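Local atomic coordinates of histidinol dehydrogenase (Elizabethkingia anophelis NUHP1, PDB entry 6AN0), a protein that probably catalyses the two NAD-dependent, zinc-requiring oxidations that turn L-histidinol into L-histidine, the last step of histidine biosynthesis. Residues S241-A251 / Y327-E337. Sequence-based numbering, arbitrary orientation.
Sequences SEVLVIADTTA and YAPEHLILAIE
L244 and L332 pair at the heart of two neighbouring parallel strands, 242-247 and 331-335, inside a six-stranded parallel sheet of an alpha/beta domain. The backbone ladder alternates: L244 N donates to H331 O, I333 N to L244 O, I246 N to I333 O (2.8 Å, 172°) and A335 N to I246 O. On one face L244 and L332 lie side by side, CD2 to CD1 3.6 Å, under helix 317-327. L244 CD1 also meets the Y327 ring obliquely. On the other face V245 CG2 packs on I333 CB, beside helix 253-264.

The C-terminal end is looser, with E337 exposed and T250 partly so. D248 N to A335 O is a weak bond of 3.4 Å, and E337 N reaches D248 OD2 only weakly. D248 OD1 accepts T250 N, closing an Asx turn, and also takes T250 OG1.

The N-terminal end carries the predicted proton acceptors E330 and H331. E242 OE1 accepts E330 N (2.8 Å) through its anti lone pair and also forms a salt bridge with R26. E330, with CG anti to its own N (chi1 -179°), stretches OE1 back to E242 N, 2.9 Å away. H331 ND1 donates to E242 O at 2.9 Å, with that oxygen 5° out of the imidazole plane.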
loop_
_atom_site.group_PDB
_atom_site.type_symbol
_atom_site.label_atom_id
_atom_site.label_comp_id
_atom_site.label_asym_id
_atom_site.label_seq_id
_atom_site.Cartn_x
_atom_site.Cartn_y
_atom_site.Cartn_z
ATOM N N SER A 241 7.726 0.143 -18.788
ATOM C CA SER A 241 6.351 0.487 -19.118
ATOM C C SER A 241 5.833 -0.375 -20.264
ATOM O O SER A 241 6.594 -1.024 -20.988
ATOM C CB SER A 241 6.237 1.966 -19.466
ATOM O OG SER A 241 7.182 2.315 -20.454
ATOM N N GLU A 242 4.511 -0.376 -20.422
ATOM C CA GLU A 242 3.871 -1.320 -21.331
ATOM C C GLU A 242 2.470 -0.827 -21.685
ATOM O O GLU A 242 1.854 -0.060 -20.937
ATOM C CB GLU A 242 3.810 -2.713 -20.690
ATOM C CG GLU A 242 3.025 -2.648 -19.397
ATOM C CD GLU A 242 3.144 -3.859 -18.504
ATOM O OE1 GLU A 242 2.124 -4.164 -17.847
ATOM O OE2 GLU A 242 4.241 -4.473 -18.419
ATOM N N VAL A 243 1.975 -1.261 -22.839
ATOM C CA VAL A 243 0.583 -1.023 -23.212
ATOM C C VAL A 243 0.025 -2.289 -23.846
ATOM O O VAL A 243 0.729 -3.036 -24.532
ATOM C CB VAL A 243 0.412 0.193 -24.171
ATOM C CG1 VAL A 243 1.045 -0.081 -25.544
ATOM C CG2 VAL A 243 -1.070 0.556 -24.343
ATOM N N LEU A 244 -1.263 -2.525 -23.619
ATOM C CA LEU A 244 -2.012 -3.529 -24.353
ATOM C C LEU A 244 -3.197 -2.827 -24.995
ATOM O O LEU A 244 -3.902 -2.066 -24.324
ATOM C CB LEU A 244 -2.466 -4.671 -23.435
ATOM C CG LEU A 244 -3.152 -5.893 -24.061
ATOM C CD1 LEU A 244 -2.870 -7.128 -23.215
ATOM C CD2 LEU A 244 -4.675 -5.682 -24.208
ATOM N N VAL A 245 -3.377 -3.042 -26.295
ATOM C CA VAL A 245 -4.471 -2.463 -27.067
ATOM C C VAL A 245 -5.381 -3.589 -27.529
ATOM O O VAL A 245 -4.904 -4.623 -28.008
ATOM C CB VAL A 245 -3.948 -1.667 -28.281
ATOM C CG1 VAL A 245 -5.115 -1.041 -29.071
ATOM C CG2 VAL A 245 -2.932 -0.623 -27.841
ATOM N N ILE A 246 -6.692 -3.373 -27.414
ATOM C CA ILE A 246 -7.707 -4.254 -27.990
ATOM C C ILE A 246 -8.410 -3.492 -29.110
ATOM O O ILE A 246 -8.950 -2.399 -28.883
ATOM C CB ILE A 246 -8.719 -4.722 -26.934
ATOM C CG1 ILE A 246 -8.002 -5.486 -25.811
ATOM C CG2 ILE A 246 -9.802 -5.582 -27.584
ATOM C CD1 ILE A 246 -8.963 -6.025 -24.721
ATOM N N ALA A 247 -8.422 -4.068 -30.312
ATOM C CA ALA A 247 -8.929 -3.378 -31.497
ATOM C C ALA A 247 -9.896 -4.265 -32.274
ATOM O O ALA A 247 -9.571 -5.414 -32.579
ATOM C CB ALA A 247 -7.767 -2.958 -32.410
ATOM N N ASP A 248 -11.070 -3.730 -32.615
ATOM C CA ASP A 248 -11.979 -4.432 -33.511
ATOM C C ASP A 248 -12.038 -3.677 -34.839
ATOM O O ASP A 248 -11.206 -2.802 -35.108
ATOM C CB ASP A 248 -13.356 -4.629 -32.848
ATOM C CG ASP A 248 -14.117 -3.327 -32.628
ATOM O OD1 ASP A 248 -13.672 -2.260 -33.091
ATOM O OD2 ASP A 248 -15.186 -3.379 -31.977
ATOM N N THR A 249 -13.016 -4.024 -35.685
ATOM C CA THR A 249 -13.103 -3.408 -37.006
ATOM C C THR A 249 -13.396 -1.909 -36.952
ATOM O O THR A 249 -13.228 -1.229 -37.973
ATOM C CB THR A 249 -14.173 -4.118 -37.852
ATOM O OG1 THR A 249 -15.429 -4.052 -37.172
ATOM C CG2 THR A 249 -13.801 -5.575 -38.067
ATOM N N THR A 250 -13.814 -1.371 -35.807
ATOM C CA THR A 250 -14.057 0.065 -35.695
ATOM C C THR A 250 -12.821 0.842 -35.268
ATOM O O THR A 250 -12.871 2.075 -35.224
ATOM C CB THR A 250 -15.184 0.367 -34.698
ATOM O OG1 THR A 250 -14.728 0.124 -33.355
ATOM C CG2 THR A 250 -16.407 -0.487 -34.984
ATOM N N ALA A 251 -11.726 0.160 -34.942
ATOM C CA ALA A 251 -10.507 0.859 -34.585
ATOM C C ALA A 251 -9.886 1.505 -35.822
ATOM O O ALA A 251 -10.124 1.093 -36.958
ATOM C CB ALA A 251 -9.508 -0.102 -33.935
ATOM N N TYR A 327 -2.850 -10.880 -18.516
ATOM C CA TYR A 327 -1.612 -10.121 -18.705
ATOM C C TYR A 327 -1.455 -9.018 -17.655
ATOM O O TYR A 327 -0.337 -8.747 -17.188
ATOM C CB TYR A 327 -1.595 -9.528 -20.117
ATOM C CG TYR A 327 -0.368 -8.707 -20.468
ATOM C CD1 TYR A 327 0.809 -9.317 -20.895
ATOM C CD2 TYR A 327 -0.395 -7.321 -20.390
ATOM C CE1 TYR A 327 1.925 -8.558 -21.224
ATOM C CE2 TYR A 327 0.707 -6.557 -20.716
ATOM C CZ TYR A 327 1.866 -7.180 -21.135
ATOM O OH TYR A 327 2.959 -6.421 -21.463
ATOM N N ALA A 328 -2.568 -8.358 -17.287
ATOM C CA ALA A 328 -2.641 -7.279 -16.296
ATOM C C ALA A 328 -1.779 -6.096 -16.729
ATOM O O ALA A 328 -0.747 -5.809 -16.099
ATOM C CB ALA A 328 -2.229 -7.787 -14.911
ATOM N N PRO A 329 -2.180 -5.380 -17.780
ATOM C CA PRO A 329 -1.313 -4.353 -18.368
ATOM C C PRO A 329 -1.255 -3.069 -17.547
ATOM O O PRO A 329 -2.217 -2.667 -16.886
ATOM C CB PRO A 329 -1.965 -4.084 -19.732
ATOM C CG PRO A 329 -3.457 -4.356 -19.475
ATOM C CD PRO A 329 -3.456 -5.532 -18.507
ATOM N N GLU A 330 -0.097 -2.407 -17.608
ATOM C CA GLU A 330 0.008 -1.068 -17.023
ATOM C C GLU A 330 -1.009 -0.112 -17.656
ATOM O O GLU A 330 -1.728 0.607 -16.953
ATOM C CB GLU A 330 1.427 -0.528 -17.202
ATOM C CG GLU A 330 1.615 0.855 -16.606
ATOM C CD GLU A 330 2.861 1.558 -17.107
ATOM O OE1 GLU A 330 3.409 1.139 -18.144
ATOM O OE2 GLU A 330 3.269 2.553 -16.477
ATOM N N HIS A 331 -1.073 -0.086 -18.989
ATOM C CA HIS A 331 -2.060 0.703 -19.723
ATOM C C HIS A 331 -2.875 -0.213 -20.619
ATOM O O HIS A 331 -2.316 -1.087 -21.294
ATOM C CB HIS A 331 -1.410 1.753 -20.627
ATOM C CG HIS A 331 -0.461 2.668 -19.932
ATOM N ND1 HIS A 331 0.899 2.435 -19.895
ATOM C CD2 HIS A 331 -0.664 3.843 -19.291
ATOM C CE1 HIS A 331 1.490 3.421 -19.244
ATOM N NE2 HIS A 331 0.565 4.286 -18.865
ATOM N N LEU A 332 -4.187 0.009 -20.659
ATOM C CA LEU A 332 -5.090 -0.750 -21.521
ATOM C C LEU A 332 -5.827 0.232 -22.419
ATOM O O LEU A 332 -6.482 1.145 -21.918
ATOM C CB LEU A 332 -6.088 -1.546 -20.677
ATOM C CG LEU A 332 -7.231 -2.224 -21.435
ATOM C CD1 LEU A 332 -6.651 -3.220 -22.452
ATOM C CD2 LEU A 332 -8.169 -2.935 -20.464
ATOM N N ILE A 333 -5.744 0.046 -23.735
ATOM C CA ILE A 333 -6.511 0.867 -24.672
ATOM C C ILE A 333 -7.600 0.001 -25.298
ATOM O O ILE A 333 -7.308 -1.004 -25.958
ATOM C CB ILE A 333 -5.618 1.497 -25.753
ATOM C CG1 ILE A 333 -4.501 2.337 -25.106
ATOM C CG2 ILE A 333 -6.466 2.357 -26.707
ATOM C CD1 ILE A 333 -3.579 3.052 -26.106
ATOM N N LEU A 334 -8.862 0.400 -25.113
ATOM C CA LEU A 334 -9.994 -0.309 -25.718
ATOM C C LEU A 334 -10.408 0.455 -26.968
ATOM O O LEU A 334 -11.251 1.351 -26.920
ATOM C CB LEU A 334 -11.163 -0.446 -24.746
ATOM C CG LEU A 334 -10.905 -1.254 -23.480
ATOM C CD1 LEU A 334 -12.241 -1.402 -22.735
ATOM C CD2 LEU A 334 -10.265 -2.631 -23.791
ATOM N N ALA A 335 -9.819 0.083 -28.105
ATOM C CA ALA A 335 -10.144 0.710 -29.385
ATOM C C ALA A 335 -11.284 -0.060 -30.048
ATOM O O ALA A 335 -11.157 -0.674 -31.111
ATOM C CB ALA A 335 -8.904 0.781 -30.276
ATOM N N ILE A 336 -12.430 -0.034 -29.373
ATOM C CA ILE A 336 -13.572 -0.826 -29.791
ATOM C C ILE A 336 -14.833 -0.001 -29.641
ATOM O O ILE A 336 -14.868 1.031 -28.963
ATOM C CB ILE A 336 -13.736 -2.136 -28.992
ATOM C CG1 ILE A 336 -14.085 -1.802 -27.522
ATOM C CG2 ILE A 336 -12.515 -3.028 -29.146
ATOM C CD1 ILE A 336 -14.060 -2.980 -26.579
ATOM N N GLU A 337 -15.864 -0.504 -30.304
ATOM C CA GLU A 337 -17.221 -0.003 -30.223
ATOM C C GLU A 337 -17.828 -0.289 -28.855
ATOM O O GLU A 337 -17.630 -1.370 -28.291
ATOM C CB GLU A 337 -18.037 -0.709 -31.301
ATOM C CG GLU A 337 -19.180 0.050 -31.882
ATOM C CD GLU A 337 -19.634 -0.583 -33.177
ATOM O OE1 GLU A 337 -19.877 -1.814 -33.200
ATOM O OE2 GLU A 337 -19.716 0.143 -34.188
#